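Local coordinates for NF-kappa-B inhibitor beta (Mus musculus, PDB 1OY3), which inhibits NF-kappa-B by complexing with it and trapping it in the cytoplasm, at residues L212-R221 / L243-E253. Sequence-based numbering, arbitrary orientation.
Sequences LKAGADPTAR and LLRAHGAPEPE
Leu212 and His247 meet where the helical ends of two consecutive ankyrin repeats, ANK 5 and ANK 6, lie side by side. CB of Leu212 sits over one face of the imidazole, 3.9 Å from the ring centroid and 12° off the normal, a CH-pi contact. A weak hydrogen bond, 3.5 Å long, from ND1 of His247 to Leu243 O at the in-plane edge fits this setting of the ring. CG of Lys213 approaches NE2 of His247 obliquely, and beyond CG the lysine chain bends off from the ring.

Apolar packing continues from the tip of Leu212. With CG beside the backbone N (chi1 -76°), CD1 reaches the last turn of helix 238-246, lying 4.1 Å from CB of Leu243 and 4.2 Å from CD2 of Leu244. Pro218 extends the patch along the loop: its CB rests 3.9 Å from CB of Ala249 and more loosely against CD2 of Leu244.

The one salt bridge between the two segments lies at their C-terminal ends, where NH2 of Arg221 and OE2 of Glu253 stand 3.5 Å apart. The guanidinium and carboxylate planes are 56° apart and the two side chains cross at about a right angle. Glu253 is poorly ordered, so the pairing is probably loose.

Both helices end in Schellman motifs, with Gly215 and Gly248 at positive phi; after these similar exits the two loops run on as neighbours, and Pro218 meets Ala249. Within the first loop, Asp217 to Ala220 make a type I turn.

Helix 195-201 backs Leu212 through Leu196, and Asn185 OD1 accepts a hydrogen bond from Asp217 N. Leu243 also packs on Ala205, Leu208 and Glu209 of helix 205-213, while Leu244 touches Ala232 and Pro252 touches Leu229 and Leu233 of helix 228-233, completing the C-terminal end of the ankyrin stack.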
loop_
_atom_site.group_PDB
_atom_site.type_symbol
_atom_site.label_atom_id
_atom_site.label_comp_id
_atom_site.label_asym_id
_atom_site.label_seq_id
_atom_site.Cartn_x
_atom_site.Cartn_y
_atom_site.Cartn_z
ATOM N N LEU C 212 16.494 -2.985 15.156
ATOM C CA LEU C 212 16.825 -3.443 16.507
ATOM C C LEU C 212 17.814 -2.533 17.234
ATOM O O LEU C 212 17.541 -2.072 18.344
ATOM C CB LEU C 212 17.351 -4.887 16.461
ATOM C CG LEU C 212 16.225 -5.914 16.266
ATOM C CD1 LEU C 212 16.810 -7.302 16.018
ATOM C CD2 LEU C 212 15.299 -5.910 17.500
ATOM N N LYS C 213 18.952 -2.254 16.608
ATOM C CA LYS C 213 19.944 -1.394 17.236
ATOM C C LYS C 213 19.348 -0.028 17.574
ATOM O O LYS C 213 19.727 0.582 18.578
ATOM C CB LYS C 213 21.174 -1.240 16.332
ATOM C CG LYS C 213 21.673 -2.564 15.767
ATOM C CD LYS C 213 23.183 -2.730 15.847
ATOM C CE LYS C 213 23.937 -1.758 14.957
ATOM N NZ LYS C 213 25.396 -2.077 14.968
ATOM N N ALA C 214 18.407 0.452 16.760
ATOM C CA ALA C 214 17.786 1.754 17.032
ATOM C C ALA C 214 16.728 1.684 18.130
ATOM O O ALA C 214 16.074 2.688 18.442
ATOM C CB ALA C 214 17.186 2.340 15.767
ATOM N N GLY C 215 16.542 0.499 18.706
ATOM C CA GLY C 215 15.601 0.357 19.802
ATOM C C GLY C 215 14.153 0.010 19.518
ATOM O O GLY C 215 13.281 0.315 20.336
ATOM N N ALA C 216 13.878 -0.603 18.371
ATOM C CA ALA C 216 12.514 -0.994 18.049
ATOM C C ALA C 216 12.124 -2.093 19.039
ATOM O O ALA C 216 12.823 -3.107 19.160
ATOM C CB ALA C 216 12.437 -1.516 16.615
ATOM N N ASP C 217 11.015 -1.887 19.743
ATOM C CA ASP C 217 10.535 -2.840 20.745
ATOM C C ASP C 217 10.186 -4.224 20.191
ATOM O O ASP C 217 9.111 -4.425 19.642
ATOM C CB ASP C 217 9.315 -2.262 21.460
ATOM C CG ASP C 217 8.907 -3.087 22.663
ATOM O OD1 ASP C 217 8.002 -2.647 23.409
ATOM O OD2 ASP C 217 9.496 -4.177 22.860
ATOM N N PRO C 218 11.077 -5.212 20.384
ATOM C CA PRO C 218 10.862 -6.576 19.894
ATOM C C PRO C 218 9.749 -7.343 20.618
ATOM O O PRO C 218 9.480 -8.506 20.297
ATOM C CB PRO C 218 12.226 -7.216 20.090
ATOM C CG PRO C 218 12.656 -6.615 21.383
ATOM C CD PRO C 218 12.285 -5.151 21.231
ATOM N N THR C 219 9.094 -6.688 21.572
ATOM C CA THR C 219 8.021 -7.329 22.327
ATOM C C THR C 219 6.625 -7.023 21.767
ATOM O O THR C 219 5.615 -7.498 22.291
ATOM C CB THR C 219 8.062 -6.898 23.806
ATOM O OG1 THR C 219 7.350 -7.854 24.595
ATOM C CG2 THR C 219 7.396 -5.541 23.991
ATOM N N ALA C 220 6.568 -6.229 20.704
ATOM C CA ALA C 220 5.293 -5.862 20.104
ATOM C C ALA C 220 4.657 -7.055 19.402
ATOM O O ALA C 220 5.335 -7.820 18.721
ATOM C CB ALA C 220 5.494 -4.717 19.103
ATOM N N ARG C 221 3.352 -7.218 19.565
ATOM C CA ARG C 221 2.678 -8.324 18.897
ATOM C C ARG C 221 1.614 -7.819 17.932
ATOM O O ARG C 221 1.011 -6.768 18.151
ATOM C CB ARG C 221 2.061 -9.275 19.925
ATOM C CG ARG C 221 1.128 -8.618 20.924
ATOM C CD ARG C 221 0.845 -9.577 22.073
ATOM N NE ARG C 221 2.082 -10.000 22.725
ATOM C CZ ARG C 221 2.149 -10.880 23.720
ATOM N NH1 ARG C 221 1.043 -11.442 24.191
ATOM N NH2 ARG C 221 3.327 -11.199 24.247
ATOM N N LEU C 243 19.257 -12.752 15.449
ATOM C CA LEU C 243 19.282 -11.315 15.734
ATOM C C LEU C 243 18.334 -10.956 16.862
ATOM O O LEU C 243 18.753 -10.419 17.890
ATOM C CB LEU C 243 18.897 -10.515 14.486
ATOM C CG LEU C 243 19.981 -10.235 13.441
ATOM C CD1 LEU C 243 20.701 -11.515 13.073
ATOM C CD2 LEU C 243 19.340 -9.594 12.211
ATOM N N LEU C 244 17.052 -11.246 16.657
ATOM C CA LEU C 244 16.027 -10.957 17.657
ATOM C C LEU C 244 16.448 -11.520 19.006
ATOM O O LEU C 244 16.326 -10.847 20.033
ATOM C CB LEU C 244 14.681 -11.550 17.220
ATOM C CG LEU C 244 14.003 -10.776 16.084
ATOM C CD1 LEU C 244 13.020 -11.664 15.333
ATOM C CD2 LEU C 244 13.305 -9.554 16.669
ATOM N N ARG C 245 16.955 -12.750 18.996
ATOM C CA ARG C 245 17.415 -13.393 20.221
ATOM C C ARG C 245 18.492 -12.503 20.835
ATOM O O ARG C 245 18.354 -12.016 21.957
ATOM C CB ARG C 245 18.030 -14.760 19.913
ATOM C CG ARG C 245 17.108 -15.790 19.274
ATOM C CD ARG C 245 16.132 -16.390 20.268
ATOM N NE ARG C 245 15.923 -17.816 20.018
ATOM C CZ ARG C 245 15.520 -18.329 18.861
ATOM N NH1 ARG C 245 15.273 -17.534 17.829
ATOM N NH2 ARG C 245 15.365 -19.639 18.729
ATOM N N ALA C 246 19.560 -12.287 20.069
ATOM C CA ALA C 246 20.691 -11.474 20.503
ATOM C C ALA C 246 20.305 -10.095 21.027
ATOM O O ALA C 246 21.042 -9.501 21.812
ATOM C CB ALA C 246 21.694 -11.335 19.363
ATOM N N HIS C 247 19.156 -9.580 20.600
ATOM C CA HIS C 247 18.718 -8.268 21.059
ATOM C C HIS C 247 17.656 -8.287 22.149
ATOM O O HIS C 247 16.904 -7.324 22.310
ATOM C CB HIS C 247 18.244 -7.410 19.887
ATOM C CG HIS C 247 19.355 -6.683 19.194
ATOM N ND1 HIS C 247 20.139 -7.270 18.222
ATOM C CD2 HIS C 247 19.855 -5.436 19.378
ATOM C CE1 HIS C 247 21.074 -6.417 17.840
ATOM N NE2 HIS C 247 20.923 -5.298 18.526
ATOM N N GLY C 248 17.597 -9.382 22.897
ATOM C CA GLY C 248 16.645 -9.478 23.992
ATOM C C GLY C 248 15.177 -9.686 23.672
ATOM O O GLY C 248 14.308 -9.239 24.419
ATOM N N ALA C 249 14.888 -10.356 22.567
ATOM C CA ALA C 249 13.506 -10.621 22.206
ATOM C C ALA C 249 13.047 -11.861 22.979
ATOM O O ALA C 249 13.617 -12.945 22.819
ATOM C CB ALA C 249 13.399 -10.863 20.709
ATOM N N PRO C 250 12.028 -11.715 23.847
ATOM C CA PRO C 250 11.534 -12.864 24.617
ATOM C C PRO C 250 11.118 -13.997 23.679
ATOM O O PRO C 250 10.750 -13.753 22.529
ATOM C CB PRO C 250 10.353 -12.279 25.383
ATOM C CG PRO C 250 10.784 -10.866 25.619
ATOM C CD PRO C 250 11.344 -10.480 24.264
ATOM N N GLU C 251 11.186 -15.231 24.170
ATOM C CA GLU C 251 10.829 -16.389 23.357
ATOM C C GLU C 251 9.302 -16.491 23.202
ATOM O O GLU C 251 8.549 -16.204 24.138
ATOM C CB GLU C 251 11.394 -17.666 23.992
ATOM C CG GLU C 251 11.672 -18.793 22.997
ATOM C CD GLU C 251 12.948 -18.576 22.190
ATOM O OE1 GLU C 251 13.150 -19.303 21.192
ATOM O OE2 GLU C 251 13.756 -17.691 22.559
ATOM N N PRO C 252 8.830 -16.895 22.009
ATOM C CA PRO C 252 7.411 -17.052 21.662
ATOM C C PRO C 252 6.608 -17.970 22.590
ATOM O O PRO C 252 7.169 -18.832 23.270
ATOM C CB PRO C 252 7.465 -17.591 20.233
ATOM C CG PRO C 252 8.732 -17.013 19.702
ATOM C CD PRO C 252 9.681 -17.206 20.846
ATOM N N GLU C 253 5.289 -17.783 22.600
ATOM C CA GLU C 253 4.398 -18.583 23.437
ATOM C C GLU C 253 3.597 -19.605 22.638
ATOM O O GLU C 253 2.508 -19.305 22.149
ATOM C CB GLU C 253 3.419 -17.685 24.201
ATOM C CG GLU C 253 4.042 -16.825 25.287
ATOM C CD GLU C 253 4.810 -15.639 24.739
ATOM O OE1 GLU C 253 5.869 -15.843 24.107
ATOM O OE2 GLU C 253 4.347 -14.496 24.941
#